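Local structure of inositol dehydrogenase (Lactobacillus casei, 4MKX) at residues Tyr147-Lys158 against Thr263-Ile274. The protein probably oxidises scyllo-inositol with NAD as cofactor, as a sugar-alcohol dehydrogenase of the Gfo/Idh/MocA family. Residues are numbered along the deposited sequence; the frame is centred on the assembly and turned at random.
Sequences YRYAKQLVDQGK and TEIIGTKGMLRI
Tyr147 and Ile274 meet at about a right angle: the methyl CG2 of Ile274 sits over the centre of the tyrosine ring, 4.0 Å from its centroid and only 12° off the normal, a CH-pi contact. The other branch of the isoleucine reaches along the helix, its CD1 lying 3.7 Å from Ala150 CB and also touching Tyr147 CD1. At the ring edge, close to its plane, Tyr147 OH and Thr263 OG1 share a hydrogen bond of 2.7 Å. The threonine hydroxyl, set beside its own backbone N (chi1 -60°), also bonds Ser167 of strand 162-172, which helps fix its rotation. Helix 147-155 thus runs nearly antiparallel (165°) to strand 271-274 and packs on the hairpin it forms with 260-267, at one side of the large mixed sheet of the C-terminal domain; beyond 271-274 the sheet continues into a neighbouring subunit. A phenylalanine in place of Tyr147 would probably leave Thr263 OG1 with Ser167 but without its mate on the helix. Further along, Leu272 brings CD1 within 3.8 Å of Ala150 CB, while its CD2 faces Leu153 CD1 more loosely, at 4.3 Å. Val154 CG2 points at the tip of Ile265. Where the helix ends in a Schellman motif at Gly157, the chain of Lys269, bent at chi3, reaches across from the hairpin turn, bringing CE 3.1 Å from Gly157 O.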
ATOM      1  N   TYR A 147       0.938  17.411  -5.745  1.00  8.62           N
ATOM      2  CA  TYR A 147       0.876  18.583  -4.878  1.00  7.91           C
ATOM      3  C   TYR A 147      -0.352  19.434  -5.185  1.00 10.59           C
ATOM      4  O   TYR A 147      -1.000  19.929  -4.259  1.00 10.38           O
ATOM      5  CB  TYR A 147       2.147  19.443  -4.983  1.00  8.58           C
ATOM      6  CG  TYR A 147       3.271  18.934  -4.099  1.00  9.26           C
ATOM      7  CD1 TYR A 147       3.337  19.276  -2.756  1.00 10.64           C
ATOM      8  CD2 TYR A 147       4.237  18.072  -4.604  1.00  9.94           C
ATOM      9  CE1 TYR A 147       4.353  18.795  -1.943  1.00 10.74           C
ATOM     10  CE2 TYR A 147       5.244  17.576  -3.800  1.00  8.54           C
ATOM     11  CZ  TYR A 147       5.306  17.944  -2.470  1.00 10.39           C
ATOM     12  OH  TYR A 147       6.318  17.454  -1.659  1.00 11.15           O
ATOM     13  N   ARG A 148      -0.666  19.602  -6.466  0.84  8.27           N
ATOM     14  CA  ARG A 148      -1.841  20.381  -6.862  0.84 11.30           C
ATOM     15  C   ARG A 148      -3.134  19.725  -6.410  0.84 10.50           C
ATOM     16  O   ARG A 148      -4.059  20.414  -5.981  0.84 12.43           O
ATOM     17  CB  ARG A 148      -1.867  20.642  -8.377  0.84 10.88           C
ATOM     18  CG  ARG A 148      -0.904  21.746  -8.787  0.84 14.23           C
ATOM     19  CD  ARG A 148      -1.086  22.189 -10.253  0.84 17.71           C
ATOM     20  NE  ARG A 148      -0.835  21.103 -11.200  0.84 26.91           N
ATOM     21  CZ  ARG A 148      -0.412  21.262 -12.456  0.84 24.52           C
ATOM     22  NH1 ARG A 148      -0.170  22.472 -12.949  0.84 23.84           N
ATOM     23  NH2 ARG A 148      -0.222  20.202 -13.227  0.84 25.10           N
ATOM     24  N   TYR A 149      -3.194  18.398  -6.487  1.00 10.58           N
ATOM     25  CA  TYR A 149      -4.370  17.662  -6.039  1.00 11.52           C
ATOM     26  C   TYR A 149      -4.590  17.873  -4.544  1.00 12.75           C
ATOM     27  O   TYR A 149      -5.721  18.074  -4.093  1.00 13.40           O
ATOM     28  CB  TYR A 149      -4.234  16.158  -6.374  1.00 11.04           C
ATOM     29  CG  TYR A 149      -5.427  15.318  -5.960  1.00 11.51           C
ATOM     30  CD1 TYR A 149      -6.521  15.159  -6.806  1.00 15.73           C
ATOM     31  CD2 TYR A 149      -5.450  14.676  -4.729  1.00 11.40           C
ATOM     32  CE1 TYR A 149      -7.613  14.390  -6.420  1.00 18.26           C
ATOM     33  CE2 TYR A 149      -6.530  13.907  -4.337  1.00 15.36           C
ATOM     34  CZ  TYR A 149      -7.606  13.767  -5.191  1.00 16.51           C
ATOM     35  OH  TYR A 149      -8.681  13.001  -4.794  1.00 20.16           O
ATOM     36  N   ALA A 150      -3.510  17.826  -3.766  1.00  9.34           N
ATOM     37  CA  ALA A 150      -3.603  18.049  -2.323  1.00 10.04           C
ATOM     38  C   ALA A 150      -3.999  19.482  -2.004  1.00 12.04           C
ATOM     39  O   ALA A 150      -4.768  19.725  -1.074  1.00 13.06           O
ATOM     40  CB  ALA A 150      -2.288  17.704  -1.636  1.00 11.99           C
ATOM     41  N   LYS A 151      -3.453  20.435  -2.755  1.00 11.85           N
ATOM     42  CA  LYS A 151      -3.784  21.837  -2.553  1.00 15.43           C
ATOM     43  C   LYS A 151      -5.278  22.055  -2.780  1.00 14.36           C
ATOM     44  O   LYS A 151      -5.933  22.798  -2.045  1.00 19.71           O
ATOM     45  CB  LYS A 151      -2.976  22.699  -3.523  1.00 13.83           C
ATOM     46  CG  LYS A 151      -3.177  24.204  -3.354  1.00 19.28           C
ATOM     47  CD  LYS A 151      -2.708  24.674  -1.992  1.00 18.46           C
ATOM     48  CE  LYS A 151      -2.441  26.197  -1.980  1.00 22.41           C
ATOM     49  NZ  LYS A 151      -3.614  26.964  -2.482  1.00 28.01           N
ATOM     50  N   GLN A 152      -5.806  21.392  -3.796  0.90 14.61           N
ATOM     51  CA  GLN A 152      -7.219  21.476  -4.126  0.90 16.68           C
ATOM     52  C   GLN A 152      -8.084  20.984  -2.965  0.90 18.08           C
ATOM     53  O   GLN A 152      -9.046  21.648  -2.583  0.90 20.08           O
ATOM     54  CB  GLN A 152      -7.478  20.651  -5.372  0.90 21.87           C
ATOM     55  CG  GLN A 152      -8.882  20.681  -5.895  0.90 29.83           C
ATOM     56  CD  GLN A 152      -8.943  20.117  -7.294  0.90 40.37           C
ATOM     57  OE1 GLN A 152      -7.906  19.903  -7.931  0.90 42.11           O
ATOM     58  NE2 GLN A 152     -10.151  19.870  -7.786  0.90 43.92           N
ATOM     59  N   LEU A 153      -7.738  19.832  -2.396  1.00 16.36           N
ATOM     60  CA  LEU A 153      -8.454  19.334  -1.221  1.00 16.07           C
ATOM     61  C   LEU A 153      -8.404  20.332  -0.068  1.00 16.83           C
ATOM     62  O   LEU A 153      -9.410  20.574   0.601  1.00 18.72           O
ATOM     63  CB  LEU A 153      -7.882  17.988  -0.758  1.00 13.51           C
ATOM     64  CG  LEU A 153      -8.074  16.829  -1.728  1.00 17.54           C
ATOM     65  CD1 LEU A 153      -7.476  15.566  -1.133  1.00 17.51           C
ATOM     66  CD2 LEU A 153      -9.544  16.658  -1.998  1.00 24.07           C
ATOM     67  N   VAL A 154      -7.231  20.904   0.172  1.00 14.87           N
ATOM     68  CA  VAL A 154      -7.068  21.879   1.238  1.00 14.20           C
ATOM     69  C   VAL A 154      -7.918  23.129   0.983  1.00 18.70           C
ATOM     70  O   VAL A 154      -8.587  23.619   1.893  1.00 20.77           O
ATOM     71  CB  VAL A 154      -5.583  22.257   1.434  1.00 15.39           C
ATOM     72  CG1 VAL A 154      -5.439  23.492   2.305  1.00 20.41           C
ATOM     73  CG2 VAL A 154      -4.809  21.087   2.035  1.00 14.96           C
ATOM     74  N   ASP A 155      -7.899  23.625  -0.249  1.00 17.75           N
ATOM     75  CA  ASP A 155      -8.644  24.838  -0.600  1.00 19.98           C
ATOM     76  C   ASP A 155     -10.152  24.639  -0.483  1.00 23.34           C
ATOM     77  O   ASP A 155     -10.892  25.576  -0.169  1.00 23.23           O
ATOM     78  CB  ASP A 155      -8.296  25.291  -2.021  1.00 20.81           C
ATOM     79  CG  ASP A 155      -6.931  25.943  -2.111  1.00 22.51           C
ATOM     80  OD1 ASP A 155      -6.367  26.296  -1.056  1.00 25.72           O
ATOM     81  OD2 ASP A 155      -6.432  26.104  -3.247  1.00 29.10           O
ATOM     82  N   GLN A 156     -10.596  23.418  -0.750  1.00 19.58           N
ATOM     83  CA  GLN A 156     -12.008  23.066  -0.661  1.00 21.28           C
ATOM     84  C   GLN A 156     -12.464  22.860   0.784  1.00 23.52           C
ATOM     85  O   GLN A 156     -13.648  22.640   1.027  1.00 22.94           O
ATOM     86  CB  GLN A 156     -12.305  21.812  -1.484  1.00 22.30           C
ATOM     87  CG  GLN A 156     -12.258  22.047  -2.985  1.00 27.49           C
ATOM     88  CD  GLN A 156     -12.341  20.759  -3.786  1.00 30.21           C
ATOM     89  OE1 GLN A 156     -12.381  19.662  -3.224  1.00 35.38           O
ATOM     90  NE2 GLN A 156     -12.358  20.887  -5.108  1.00 40.19           N
ATOM     91  N   GLY A 157     -11.526  22.914   1.729  1.00 18.21           N
ATOM     92  CA  GLY A 157     -11.839  22.810   3.148  1.00 21.14           C
ATOM     93  C   GLY A 157     -11.918  21.381   3.663  1.00 22.39           C
ATOM     94  O   GLY A 157     -12.389  21.135   4.776  1.00 22.38           O
ATOM     95  N   LYS A 158     -11.427  20.436   2.869  0.95 19.39           N
ATOM     96  CA  LYS A 158     -11.599  19.014   3.164  0.95 19.65           C
ATOM     97  C   LYS A 158     -10.810  18.475   4.353  0.95 18.48           C
ATOM     98  O   LYS A 158     -11.163  17.435   4.891  0.95 16.77           O
ATOM     99  CB  LYS A 158     -11.293  18.173   1.924  0.95 21.38           C
ATOM    100  CG  LYS A 158     -12.320  18.316   0.810  0.95 27.15           C
ATOM    101  CD  LYS A 158     -13.135  17.046   0.647  0.95 36.13           C
ATOM    102  CE  LYS A 158     -14.161  17.192  -0.474  0.95 36.60           C
ATOM    103  NZ  LYS A 158     -13.528  17.654  -1.743  0.95 40.28           N
ATOM    104  N   THR A 263       5.480  15.058   1.665  1.00  6.45           N
ATOM    105  CA  THR A 263       4.882  16.142   2.438  1.00  6.69           C
ATOM    106  C   THR A 263       3.604  15.653   3.078  1.00  6.85           C
ATOM    107  O   THR A 263       2.714  15.136   2.405  1.00  9.76           O
ATOM    108  CB  THR A 263       4.586  17.350   1.546  1.00  7.52           C
ATOM    109  OG1 THR A 263       5.818  17.800   0.975  1.00  8.17           O
ATOM    110  CG2 THR A 263       4.009  18.494   2.367  1.00  9.02           C
ATOM    111  N   GLU A 264       3.516  15.838   4.391  1.00  5.88           N
ATOM    112  CA  GLU A 264       2.369  15.418   5.172  1.00  6.33           C
ATOM    113  C   GLU A 264       1.680  16.662   5.705  1.00  5.70           C
ATOM    114  O   GLU A 264       2.339  17.573   6.213  1.00 10.17           O
ATOM    115  CB  GLU A 264       2.872  14.587   6.350  1.00  8.37           C
ATOM    116  CG  GLU A 264       1.891  14.353   7.449  1.00  8.48           C
ATOM    117  CD  GLU A 264       2.561  13.662   8.604  1.00  9.45           C
ATOM    118  OE1 GLU A 264       2.766  12.433   8.506  1.00 10.75           O
ATOM    119  OE2 GLU A 264       2.929  14.340   9.587  1.00 13.05           O
ATOM    120  N   ILE A 265       0.357  16.704   5.580  1.00  8.58           N
ATOM    121  CA  ILE A 265      -0.414  17.828   6.103  1.00  8.74           C
ATOM    122  C   ILE A 265      -1.454  17.273   7.076  1.00  9.10           C
ATOM    123  O   ILE A 265      -2.285  16.444   6.703  1.00 10.62           O
ATOM    124  CB  ILE A 265      -1.119  18.586   4.955  1.00 10.75           C
ATOM    125  CG1 ILE A 265      -0.107  19.003   3.879  1.00 13.16           C
ATOM    126  CG2 ILE A 265      -1.812  19.833   5.499  1.00 16.24           C
ATOM    127  CD1 ILE A 265      -0.751  19.574   2.652  1.00 19.25           C
ATOM    128  N   ILE A 266      -1.387  17.713   8.329  1.00  8.63           N
ATOM    129  CA  ILE A 266      -2.372  17.330   9.332  1.00  8.90           C
ATOM    130  C   ILE A 266      -3.317  18.503   9.553  1.00  9.17           C
ATOM    131  O   ILE A 266      -2.872  19.624   9.807  1.00 12.14           O
ATOM    132  CB  ILE A 266      -1.702  16.991  10.659  1.00 10.52           C
ATOM    133  CG1 ILE A 266      -0.686  15.861  10.447  1.00 12.96           C
ATOM    134  CG2 ILE A 266      -2.754  16.549  11.662  1.00 11.65           C
ATOM    135  CD1 ILE A 266      -0.005  15.396  11.721  1.00 13.71           C
ATOM    136  N   GLY A 267      -4.610  18.254   9.404  1.00 12.76           N
ATOM    137  CA  GLY A 267      -5.601  19.304   9.574  1.00 14.31           C
ATOM    138  C   GLY A 267      -6.547  18.953  10.713  1.00 17.75           C
ATOM    139  O   GLY A 267      -6.415  17.908  11.356  1.00 15.73           O
ATOM    140  N   THR A 268      -7.511  19.824  10.962  1.00 15.58           N
ATOM    141  CA  THR A 268      -8.440  19.595  12.060  1.00 14.96           C
ATOM    142  C   THR A 268      -9.459  18.523  11.694  1.00 18.69           C
ATOM    143  O   THR A 268     -10.071  17.935  12.581  1.00 21.67           O
ATOM    144  CB  THR A 268      -9.161  20.896  12.462  1.00 17.64           C
ATOM    145  OG1 THR A 268      -9.794  21.466  11.312  1.00 17.51           O
ATOM    146  CG2 THR A 268      -8.169  21.890  13.050  1.00 18.74           C
ATOM    147  N   LYS A 269      -9.632  18.245  10.402  0.92 14.90           N
ATOM    148  CA  LYS A 269     -10.665  17.313   9.955  0.92 19.18           C
ATOM    149  C   LYS A 269     -10.098  16.108   9.218  0.92 19.86           C
ATOM    150  O   LYS A 269     -10.852  15.244   8.754  0.92 17.72           O
ATOM    151  CB  LYS A 269     -11.655  18.012   9.027  0.92 20.08           C
ATOM    152  CG  LYS A 269     -12.203  19.315   9.575  0.92 23.80           C
ATOM    153  CD  LYS A 269     -13.468  19.710   8.843  0.92 26.52           C
ATOM    154  CE  LYS A 269     -13.283  19.589   7.347  0.92 28.08           C
ATOM    155  NZ  LYS A 269     -14.574  19.592   6.601  0.92 34.26           N
ATOM    156  N   GLY A 270      -8.777  16.058   9.093  1.00 17.17           N
ATOM    157  CA  GLY A 270      -8.173  15.003   8.305  1.00 18.04           C
ATOM    158  C   GLY A 270      -6.683  15.175   8.126  1.00 17.55           C
ATOM    159  O   GLY A 270      -6.067  16.075   8.694  1.00 17.64           O
ATOM    160  N   MET A 271      -6.099  14.295   7.325  1.00 13.98           N
ATOM    161  CA  MET A 271      -4.664  14.262   7.170  1.00 12.02           C
ATOM    162  C   MET A 271      -4.416  13.779   5.751  1.00 10.08           C
ATOM    163  O   MET A 271      -5.224  13.029   5.200  1.00 12.76           O
ATOM    164  CB  MET A 271      -4.120  13.252   8.176  1.00 16.63           C
ATOM    165  CG  MET A 271      -2.643  13.117   8.241  1.00 16.17           C
ATOM    166  SD  MET A 271      -2.266  12.103   9.698  1.00 20.06           S
ATOM    167  CE  MET A 271      -0.502  11.950   9.392  1.00 20.27           C
ATOM    168  N   LEU A 272      -3.346  14.254   5.126  1.00 10.71           N
ATOM    169  CA  LEU A 272      -2.967  13.652   3.860  1.00 11.41           C
ATOM    170  C   LEU A 272      -1.461  13.603   3.741  1.00  8.90           C
ATOM    171  O   LEU A 272      -0.748  14.359   4.411  1.00  9.16           O
ATOM    172  CB  LEU A 272      -3.612  14.377   2.682  1.00 18.21           C
ATOM    173  CG  LEU A 272      -3.346  15.858   2.546  1.00 13.80           C
ATOM    174  CD1 LEU A 272      -2.058  16.067   1.761  1.00 21.20           C
ATOM    175  CD2 LEU A 272      -4.506  16.585   1.839  1.00 21.17           C
ATOM    176  N   ARG A 273      -0.985  12.673   2.916  1.00  7.09           N
ATOM    177  CA  ARG A 273       0.427  12.581   2.612  1.00  7.58           C
ATOM    178  C   ARG A 273       0.605  12.571   1.112  1.00  6.89           C
ATOM    179  O   ARG A 273      -0.131  11.917   0.386  1.00  8.91           O
ATOM    180  CB  ARG A 273       1.041  11.319   3.238  1.00  5.88           C
ATOM    181  CG  ARG A 273       1.114  11.403   4.743  1.00  8.45           C
ATOM    182  CD  ARG A 273       1.683  10.140   5.352  1.00  8.46           C
ATOM    183  NE  ARG A 273       1.933  10.344   6.774  1.00  8.77           N
ATOM    184  CZ  ARG A 273       2.091   9.367   7.657  1.00  9.65           C
ATOM    185  NH1 ARG A 273       1.998   8.107   7.268  1.00 11.75           N
ATOM    186  NH2 ARG A 273       2.320   9.657   8.932  1.00 12.34           N
ATOM    187  N   ILE A 274       1.581  13.335   0.659  1.00  6.89           N
ATOM    188  CA  ILE A 274       1.962  13.351  -0.735  1.00  6.60           C
ATOM    189  C   ILE A 274       3.250  12.548  -0.824  1.00  8.72           C
ATOM    190  O   ILE A 274       4.259  12.923  -0.234  1.00  8.10           O
ATOM    191  CB  ILE A 274       2.194  14.786  -1.195  1.00  8.85           C
ATOM    192  CG1 ILE A 274       0.925  15.601  -0.930  1.00 12.45           C
ATOM    193  CG2 ILE A 274       2.595  14.814  -2.660  1.00  9.88           C
ATOM    194  CD1 ILE A 274       1.187  17.059  -0.658  1.00 15.14           C
TER